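Local coordinates for protein HpuA (Kingella denitrificans ATCC 33394, PDB 5EC6) that probably serves as an outer-membrane lipoprotein receptor that binds haemoglobin, the first step in taking iron-bearing haem from the host, at residues Glu38-Ala43 with Asn243-Ser248; Lys267-Tyr272 with Leu276-Gly281. All coordinates share one frame; numbering follows the deposited sequence.

How the contacts relate
Contact 1 lies within the beta-rich body of HpuA and contact 2 is a separate surface hairpin beside it; their centres are about 19 Å apart and their nearest atoms about 6 Å from each other, so they do not touch. Contact 1, its centre about 11 Å from that of the chain, joins two strands across the fold without main chain meeting main chain. Contact 2, about 19 Å from the chain centre, is held by backbone bonds. Strand 256-265 connects them: it pairs with strand 246-253 of contact 1 and runs on toward Lys-267. The loop after strand 148-154 borders both, Ala-157 meeting contact 1 and Pro-158 contact 2.

Contact 1 of 2, residues Glu38-Ala43 with Asn243-Ser248; sequences EQRTFA and NGNQFS
Arg-40 and Phe-42 on strand 40-43 reach across to Asn-245 and Gln-246 at the start of strand 246-253, and the backbones stay well apart: the nearest alpha carbons, Phe-42 CA and Gln-246 CA, are 10.4 Å from each other. In segment 243-248 the chain reverses in a type II' beta turn from Asn-243 to Gln-246, the tight connection of a beta hairpin, with Gly-244 at positive phi. Strand 40-43 pairs instead with strand 148-154, so no main chain meets main chain here, and Arg-40 bonds both the backbone and the side chain of Asn-245.

Arg-40 does most of this work. With CG anti to the backbone N (chi1 174°) and a bend at chi3, its guanidinium meets Asn-245 end-on. Arg-40 NH2 donates to Asn-245 OD1 at 2.9 Å, while NH1 bonds the backbone oxygen, Asn-245 O, at 3.3 Å and only weakly shares OD1. Both oxygens lie close to the guanidinium plane, yet each is approached from above its own carbonyl plane; the Asn-245 amide stands nearly upright to the guanidinium, 79° between planes. Gln-246 lies over one face of the guanidinium, its CG 3.2 Å from Arg-40 NH1 and its NE2 offset toward the rim. At the other end of the same amide, Gln-246 OE1 sits in the plane of the Phe-42 ring at its edge, 3.8 Å from Phe-42 CE1.

The buried Asn-245 is held from two directions, because its ND2 donates to Ala-157 O while OD1 receives the arginine. This double use fixes which way round the amide lies. The bonds tie the hairpin turn to strand 40-43, mainly by polar means over a small interface of 190 Å², and the positive charge of Arg-40 would probably polarise both Asn-245 carbonyls.

Contact 2 of 2, residues Lys267-Tyr272 with Leu276-Gly281; sequences KEERFY and LEHPSG
A beta hairpin formed by strands 269-270 and 276-278 brings Glu-269 opposite both Glu-277 and His-278, the signature of a classic beta bulge. Glu-269 and His-278 form an antiparallel hydrogen-bonded pair: Glu-269 N donates to His-278 O at 2.9 Å, and His-278 N returns the bond to Glu-269 O. The extra residue adds a second donor to that same oxygen, Glu-277 N at 2.8 Å. Beyond the bulge the register has shifted by one, and Arg-270 pairs with Leu-276 as a non-hydrogen-bonded couple. Past the other end, a water donates to both Lys-267 O and Pro-279 O, bridging the chains where direct pairing stops.

The bulge turns Glu-277 toward the opposite segment, where its aliphatic part covers Phe-271. A chi1 of 179° swings the Glu-277 chain away from its own N and out over the ring. The two side chains run about perpendicular, and CB and CG of Glu-277 lie across the face, CB in a CH-pi contact 3.8 Å from the Phe-271 ring centroid. Glu-269 and His-278 share one side of the hairpin; Glu-269 OE2 comes within 3.5 Å of His-278 CD2, while ND1 of the imidazole is bonded to Tyr-307 OH of strand 298-308. The OE1 atoms of Glu-269 and Glu-277 are 4.4 Å apart, and the like charges would probably raise the pKa of one or both somewhat.

Leu-276 packs elsewhere, with CD1 against CB and CG of Glu-268 and over the rim of one face of the Arg-270 guanidinium. The Glu-268 carboxylate reaches two partners: OE1 bonds Thr-161 OG1, and OE2 faces Arg-270, whose NH1 bonds Gly-274 O in the hairpin loop. Between them runs a salt bridge, Arg-270 NE to Glu-268 OE2 at 3.2 Å, meeting that oxygen on its anti side.

Contact 1 of 2, residues Glu38-Ala43 with Asn243-Ser248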
ATOM      1  N   GLU A  38       7.611 -14.419   2.362  1.00 23.92           N
ATOM      2  CA  GLU A  38       8.513 -13.451   1.756  1.00 25.56           C
ATOM      3  C   GLU A  38       7.780 -12.187   1.303  1.00 21.55           C
ATOM      4  O   GLU A  38       6.683 -12.244   0.746  1.00 22.96           O
ATOM      5  CB  GLU A  38       9.236 -14.047   0.554  1.00 28.94           C
ATOM      6  CG  GLU A  38      10.258 -15.121   0.926  1.00 36.48           C
ATOM      7  CD  GLU A  38      10.916 -15.768  -0.282  1.00 43.96           C
ATOM      8  OE1 GLU A  38      10.432 -15.535  -1.430  1.00 48.16           O
ATOM      9  OE2 GLU A  38      11.908 -16.499  -0.058  1.00 46.61           O
ATOM     10  N   GLN A  39       8.381 -11.056   1.624  1.00 21.10           N
ATOM     11  CA  GLN A  39       7.763  -9.752   1.342  1.00 19.54           C
ATOM     12  C   GLN A  39       8.614  -9.064   0.259  1.00 20.01           C
ATOM     13  O   GLN A  39       9.792  -9.338   0.122  1.00 22.17           O
ATOM     14  CB  GLN A  39       7.722  -8.884   2.600  1.00 19.66           C
ATOM     15  CG  GLN A  39       6.945  -9.499   3.756  1.00 19.69           C
ATOM     16  CD  GLN A  39       5.480  -9.590   3.445  1.00 19.35           C
ATOM     17  OE1 GLN A  39       4.824  -8.588   3.249  1.00 20.75           O
ATOM     18  NE2 GLN A  39       4.986 -10.794   3.320  1.00 19.61           N
ATOM     19  N   ARG A  40       8.004  -8.102  -0.407  1.00 16.76           N
ATOM     20  CA  ARG A  40       8.720  -7.216  -1.328  1.00 18.60           C
ATOM     21  C   ARG A  40       8.347  -5.773  -0.985  1.00 17.74           C
ATOM     22  O   ARG A  40       7.155  -5.476  -0.767  1.00 17.14           O
ATOM     23  CB  ARG A  40       8.246  -7.498  -2.762  1.00 21.08           C
ATOM     24  CG  ARG A  40       8.814  -6.547  -3.813  1.00 25.19           C
ATOM     25  CD  ARG A  40       8.031  -6.667  -5.109  1.00 27.62           C
ATOM     26  NE  ARG A  40       8.258  -7.909  -5.817  1.00 32.73           N
ATOM     27  CZ  ARG A  40       7.479  -8.321  -6.826  1.00 33.76           C
ATOM     28  NH1 ARG A  40       6.379  -7.621  -7.207  1.00 33.17           N
ATOM     29  NH2 ARG A  40       7.788  -9.448  -7.431  1.00 37.72           N
ATOM     30  N   THR A  41       9.337  -4.869  -0.974  1.00 16.17           N
ATOM     31  CA  THR A  41       9.076  -3.447  -0.736  1.00 15.97           C
ATOM     32  C   THR A  41       9.644  -2.560  -1.849  1.00 16.38           C
ATOM     33  O   THR A  41      10.798  -2.750  -2.273  1.00 17.50           O
ATOM     34  CB  THR A  41       9.700  -2.955   0.577  1.00 16.39           C
ATOM     35  OG1 THR A  41       9.203  -3.809   1.653  1.00 17.45           O
ATOM     36  CG2 THR A  41       9.308  -1.534   0.874  1.00 17.67           C
ATOM     37  N   PHE A  42       8.817  -1.592  -2.266  1.00 16.10           N
ATOM     38  CA  PHE A  42       9.293  -0.447  -3.020  1.00 16.10           C
ATOM     39  C   PHE A  42       9.476   0.720  -2.088  1.00 15.55           C
ATOM     40  O   PHE A  42       8.518   1.117  -1.393  1.00 16.90           O
ATOM     41  CB  PHE A  42       8.257  -0.149  -4.073  1.00 16.62           C
ATOM     42  CG  PHE A  42       7.972  -1.314  -4.968  1.00 16.45           C
ATOM     43  CD1 PHE A  42       8.784  -1.572  -6.091  1.00 17.20           C
ATOM     44  CD2 PHE A  42       6.937  -2.188  -4.683  1.00 17.14           C
ATOM     45  CE1 PHE A  42       8.562  -2.655  -6.885  1.00 18.02           C
ATOM     46  CE2 PHE A  42       6.715  -3.276  -5.513  1.00 18.00           C
ATOM     47  CZ  PHE A  42       7.542  -3.508  -6.598  1.00 19.64           C
ATOM     48  N   ALA A  43      10.687   1.251  -2.018  1.00 15.80           N
ATOM     49  CA  ALA A  43      10.975   2.378  -1.143  1.00 16.48           C
ATOM     50  C   ALA A  43      11.831   3.422  -1.849  1.00 17.70           C
ATOM     51  O   ALA A  43      12.674   3.082  -2.681  1.00 19.81           O
ATOM     52  CB  ALA A  43      11.647   1.943   0.126  1.00 16.60           C
ATOM     53  N   ASN A 243       5.176  -6.075 -16.164  1.00 19.65           N
ATOM     54  CA  ASN A 243       5.909  -7.325 -16.500  1.00 23.88           C
ATOM     55  C   ASN A 243       5.654  -8.273 -15.324  1.00 21.92           C
ATOM     56  O   ASN A 243       6.137  -8.003 -14.231  1.00 20.58           O
ATOM     57  CB  ASN A 243       7.404  -7.065 -16.676  1.00 27.90           C
ATOM     58  CG  ASN A 243       7.736  -6.243 -17.943  1.00 38.24           C
ATOM     59  OD1 ASN A 243       7.821  -6.803 -19.055  1.00 45.06           O
ATOM     60  ND2 ASN A 243       7.938  -4.919 -17.790  1.00 43.35           N
ATOM     61  N   GLY A 244       4.827  -9.294 -15.510  1.00 21.46           N
ATOM     62  CA  GLY A 244       4.516 -10.196 -14.405  1.00 22.75           C
ATOM     63  C   GLY A 244       3.745  -9.467 -13.311  1.00 20.61           C
ATOM     64  O   GLY A 244       2.726  -8.874 -13.576  1.00 20.86           O
ATOM     65  N   ASN A 245       4.257  -9.498 -12.090  1.00 18.28           N
ATOM     66  CA  ASN A 245       3.601  -8.792 -10.980  1.00 17.65           C
ATOM     67  C   ASN A 245       4.277  -7.454 -10.619  1.00 17.64           C
ATOM     68  O   ASN A 245       4.122  -6.952  -9.496  1.00 17.46           O
ATOM     69  CB  ASN A 245       3.544  -9.674  -9.702  1.00 18.27           C
ATOM     70  CG  ASN A 245       4.923 -10.143  -9.245  1.00 19.62           C
ATOM     71  OD1 ASN A 245       5.949  -9.597  -9.619  1.00 19.74           O
ATOM     72  ND2 ASN A 245       4.935 -11.145  -8.363  1.00 20.27           N
ATOM     73  N   GLN A 246       5.054  -6.892 -11.542  1.00 16.73           N
ATOM     74  CA  GLN A 246       5.815  -5.671 -11.298  1.00 17.40           C
ATOM     75  C   GLN A 246       5.526  -4.669 -12.404  1.00 16.25           C
ATOM     76  O   GLN A 246       5.187  -5.041 -13.549  1.00 18.64           O
ATOM     77  CB  GLN A 246       7.331  -5.934 -11.217  1.00 20.48           C
ATOM     78  CG  GLN A 246       7.762  -6.565  -9.905  1.00 27.53           C
ATOM     79  CD  GLN A 246       9.238  -6.296  -9.584  1.00 34.23           C
ATOM     80  OE1 GLN A 246       9.715  -5.126  -9.500  1.00 36.63           O
ATOM     81  NE2 GLN A 246       9.979  -7.373  -9.421  1.00 39.97           N
ATOM     82  N   PHE A 247       5.701  -3.382 -12.094  1.00 15.10           N
ATOM     83  CA  PHE A 247       5.585  -2.380 -13.132  1.00 15.80           C
ATOM     84  C   PHE A 247       6.539  -1.215 -12.897  1.00 16.05           C
ATOM     85  O   PHE A 247       7.022  -0.989 -11.796  1.00 15.29           O
ATOM     86  CB  PHE A 247       4.111  -1.921 -13.273  1.00 15.71           C
ATOM     87  CG  PHE A 247       3.529  -1.397 -11.997  1.00 15.30           C
ATOM     88  CD1 PHE A 247       3.820  -0.107 -11.566  1.00 15.70           C
ATOM     89  CD2 PHE A 247       2.636  -2.163 -11.271  1.00 15.77           C
ATOM     90  CE1 PHE A 247       3.241   0.412 -10.411  1.00 14.90           C
ATOM     91  CE2 PHE A 247       2.044  -1.666 -10.091  1.00 15.50           C
ATOM     92  CZ  PHE A 247       2.354  -0.391  -9.670  1.00 15.17           C
ATOM     93  N   SER A 248       6.861  -0.488 -13.968  1.00 16.03           N
ATOM     94  CA  SER A 248       7.738   0.654 -13.836  1.00 16.87           C
ATOM     95  C   SER A 248       7.543   1.551 -15.062  1.00 15.06           C
ATOM     96  O   SER A 248       7.115   1.103 -16.122  1.00 15.50           O
ATOM     97  CB  SER A 248       9.199   0.223 -13.771  1.00 19.87           C
ATOM     98  OG  SER A 248       9.528  -0.360 -14.986  1.00 23.42           O
TER

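Contact 2 of 2, residues Lys267-Tyr272 with Leu276-Gly281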
ATOM      1  N   LYS A 267      -2.010 -12.822  -2.518  1.00 20.30           N
ATOM      2  CA  LYS A 267      -2.199 -14.133  -3.129  1.00 20.56           C
ATOM      3  C   LYS A 267      -3.612 -14.263  -3.658  1.00 18.60           C
ATOM      4  O   LYS A 267      -4.522 -13.558  -3.252  1.00 18.65           O
ATOM      5  CB  LYS A 267      -1.919 -15.252  -2.107  1.00 23.50           C
ATOM      6  CG  LYS A 267      -0.455 -15.302  -1.796  1.00 29.66           C
ATOM      7  CD  LYS A 267      -0.132 -16.217  -0.631  1.00 36.94           C
ATOM      8  CE  LYS A 267       1.366 -16.162  -0.363  1.00 42.65           C
ATOM      9  NZ  LYS A 267       1.595 -16.035   1.097  1.00 46.86           N
ATOM     10  N   GLU A 268      -3.796 -15.261  -4.531  1.00 19.73           N
ATOM     11  CA  GLU A 268      -5.133 -15.640  -4.955  1.00 20.15           C
ATOM     12  C   GLU A 268      -6.070 -16.127  -3.845  1.00 20.03           C
ATOM     13  O   GLU A 268      -5.588 -16.525  -2.788  1.00 22.77           O
ATOM     14  CB  GLU A 268      -5.028 -16.693  -6.050  1.00 20.50           C
ATOM     15  CG  GLU A 268      -4.769 -18.087  -5.537  1.00 21.97           C
ATOM     16  CD  GLU A 268      -3.324 -18.335  -5.139  1.00 24.71           C
ATOM     17  OE1 GLU A 268      -2.373 -17.536  -5.291  1.00 22.66           O
ATOM     18  OE2 GLU A 268      -3.121 -19.458  -4.669  1.00 32.12           O
ATOM     19  N   GLU A 269      -7.372 -16.113  -4.109  1.00 20.21           N
ATOM     20  CA  GLU A 269      -8.363 -16.618  -3.176  1.00 21.22           C
ATOM     21  C   GLU A 269      -8.964 -17.849  -3.806  1.00 20.80           C
ATOM     22  O   GLU A 269      -9.260 -17.860  -5.005  1.00 20.96           O
ATOM     23  CB  GLU A 269      -9.448 -15.584  -2.899  1.00 26.20           C
ATOM     24  CG  GLU A 269      -8.906 -14.358  -2.172  1.00 30.28           C
ATOM     25  CD  GLU A 269      -9.943 -13.266  -2.105  1.00 36.91           C
ATOM     26  OE1 GLU A 269     -10.870 -13.418  -1.299  1.00 48.30           O
ATOM     27  OE2 GLU A 269      -9.867 -12.279  -2.874  1.00 44.20           O
ATOM     28  N   ARG A 270      -9.138 -18.888  -2.990  1.00 20.55           N
ATOM     29  CA  ARG A 270      -9.695 -20.176  -3.477  1.00 20.49           C
ATOM     30  C   ARG A 270     -10.934 -20.585  -2.725  1.00 20.61           C
ATOM     31  O   ARG A 270     -11.141 -20.260  -1.558  1.00 20.00           O
ATOM     32  CB  ARG A 270      -8.647 -21.284  -3.402  1.00 21.63           C
ATOM     33  CG  ARG A 270      -7.559 -21.078  -4.431  1.00 23.83           C
ATOM     34  CD  ARG A 270      -6.397 -21.987  -4.215  1.00 25.99           C
ATOM     35  NE  ARG A 270      -5.333 -21.769  -5.176  1.00 26.99           N
ATOM     36  CZ  ARG A 270      -5.362 -22.054  -6.475  1.00 28.33           C
ATOM     37  NH1 ARG A 270      -6.417 -22.592  -7.088  1.00 29.83           N
ATOM     38  NH2 ARG A 270      -4.291 -21.736  -7.215  1.00 28.91           N
ATOM     39  N   PHE A 271     -11.804 -21.296  -3.420  1.00 20.64           N
ATOM     40  CA  PHE A 271     -12.857 -21.987  -2.758  1.00 20.83           C
ATOM     41  C   PHE A 271     -12.289 -23.141  -1.946  1.00 19.69           C
ATOM     42  O   PHE A 271     -11.122 -23.584  -2.081  1.00 18.45           O
ATOM     43  CB  PHE A 271     -13.841 -22.530  -3.808  1.00 21.27           C
ATOM     44  CG  PHE A 271     -14.549 -21.436  -4.610  1.00 21.06           C
ATOM     45  CD1 PHE A 271     -15.460 -20.601  -3.994  1.00 25.00           C
ATOM     46  CD2 PHE A 271     -14.248 -21.248  -5.939  1.00 24.27           C
ATOM     47  CE1 PHE A 271     -16.116 -19.597  -4.702  1.00 26.10           C
ATOM     48  CE2 PHE A 271     -14.917 -20.272  -6.677  1.00 24.73           C
ATOM     49  CZ  PHE A 271     -15.832 -19.444  -6.053  1.00 26.36           C
ATOM     50  N   TYR A 272     -13.157 -23.666  -1.089  1.00 19.43           N
ATOM     51  CA  TYR A 272     -12.733 -24.736  -0.193  1.00 19.19           C
ATOM     52  C   TYR A 272     -12.063 -25.937  -0.911  1.00 19.28           C
ATOM     53  O   TYR A 272     -11.037 -26.452  -0.432  1.00 19.29           O
ATOM     54  CB  TYR A 272     -13.962 -25.235   0.612  1.00 19.92           C
ATOM     55  CG  TYR A 272     -13.661 -26.468   1.440  1.00 18.84           C
ATOM     56  CD1 TYR A 272     -12.807 -26.441   2.532  1.00 17.73           C
ATOM     57  CD2 TYR A 272     -14.235 -27.687   1.089  1.00 18.78           C
ATOM     58  CE1 TYR A 272     -12.528 -27.568   3.264  1.00 18.71           C
ATOM     59  CE2 TYR A 272     -13.957 -28.830   1.807  1.00 19.30           C
ATOM     60  CZ  TYR A 272     -13.147 -28.783   2.901  1.00 17.99           C
ATOM     61  OH  TYR A 272     -12.876 -29.937   3.593  1.00 20.66           O
ATOM     62  N   LEU A 276     -10.072 -21.973  -8.074  1.00 22.60           N
ATOM     63  CA  LEU A 276      -9.805 -20.515  -7.993  1.00 23.91           C
ATOM     64  C   LEU A 276     -11.057 -19.699  -7.879  1.00 22.94           C
ATOM     65  O   LEU A 276     -11.994 -19.900  -8.663  1.00 26.03           O
ATOM     66  CB  LEU A 276      -8.999 -20.085  -9.232  1.00 25.28           C
ATOM     67  CG  LEU A 276      -8.362 -18.708  -9.202  1.00 30.19           C
ATOM     68  CD1 LEU A 276      -7.241 -18.660  -8.194  1.00 29.58           C
ATOM     69  CD2 LEU A 276      -7.839 -18.438 -10.608  1.00 32.84           C
ATOM     70  N   GLU A 277     -11.109 -18.784  -6.901  1.00 21.02           N
ATOM     71  CA  GLU A 277     -12.235 -17.871  -6.781  1.00 20.96           C
ATOM     72  C   GLU A 277     -11.859 -16.509  -7.382  1.00 22.58           C
ATOM     73  O   GLU A 277     -12.604 -15.968  -8.226  1.00 24.52           O
ATOM     74  CB  GLU A 277     -12.649 -17.673  -5.327  1.00 24.41           C
ATOM     75  CG  GLU A 277     -13.797 -16.700  -5.195  1.00 27.22           C
ATOM     76  CD  GLU A 277     -14.214 -16.468  -3.751  1.00 32.54           C
ATOM     77  OE1 GLU A 277     -13.382 -16.655  -2.848  1.00 37.14           O
ATOM     78  OE2 GLU A 277     -15.346 -16.014  -3.543  1.00 38.89           O
ATOM     79  N   HIS A 278     -10.767 -15.949  -6.899  1.00 21.24           N
ATOM     80  CA  HIS A 278     -10.207 -14.669  -7.423  1.00 21.26           C
ATOM     81  C   HIS A 278      -8.735 -14.840  -7.645  1.00 19.31           C
ATOM     82  O   HIS A 278      -8.000 -15.436  -6.815  1.00 19.95           O
ATOM     83  CB  HIS A 278     -10.372 -13.500  -6.432  1.00 23.19           C
ATOM     84  CG  HIS A 278     -11.782 -13.155  -6.132  1.00 24.29           C
ATOM     85  ND1 HIS A 278     -12.677 -12.810  -7.112  1.00 25.03           N
ATOM     86  CD2 HIS A 278     -12.486 -13.210  -4.970  1.00 26.35           C
ATOM     87  CE1 HIS A 278     -13.867 -12.607  -6.561  1.00 30.89           C
ATOM     88  NE2 HIS A 278     -13.775 -12.862  -5.267  1.00 27.93           N
ATOM     89  N   PRO A 279      -8.208 -14.256  -8.726  1.00 17.22           N
ATOM     90  CA  PRO A 279      -6.789 -14.323  -9.013  1.00 17.75           C
ATOM     91  C   PRO A 279      -5.975 -13.548  -7.964  1.00 16.71           C
ATOM     92  O   PRO A 279      -6.557 -12.732  -7.201  1.00 18.26           O
ATOM     93  CB  PRO A 279      -6.676 -13.662 -10.434  1.00 17.93           C
ATOM     94  CG  PRO A 279      -7.930 -12.930 -10.632  1.00 18.46           C
ATOM     95  CD  PRO A 279      -8.981 -13.495  -9.731  1.00 18.10           C
ATOM     96  N   SER A 280      -4.684 -13.780  -7.982  1.00 16.95           N
ATOM     97  CA  SER A 280      -3.716 -12.957  -7.259  1.00 17.30           C
ATOM     98  C   SER A 280      -3.791 -11.534  -7.777  1.00 17.20           C
ATOM     99  O   SER A 280      -4.377 -11.278  -8.850  1.00 16.74           O
ATOM    100  CB  SER A 280      -2.344 -13.519  -7.404  1.00 16.82           C
ATOM    101  OG  SER A 280      -1.838 -13.414  -8.705  1.00 16.99           O
ATOM    102  N   GLY A 281      -3.179 -10.629  -7.032  1.00 17.23           N
ATOM    103  CA  GLY A 281      -3.131  -9.211  -7.444  1.00 18.03           C
ATOM    104  C   GLY A 281      -4.321  -8.395  -7.083  1.00 18.11           C
ATOM    105  O   GLY A 281      -4.648  -7.413  -7.758  1.00 15.88           O
TER
HETATM  106  O   HOH W   1      -5.658 -11.378  -4.694  1.00 18.48           O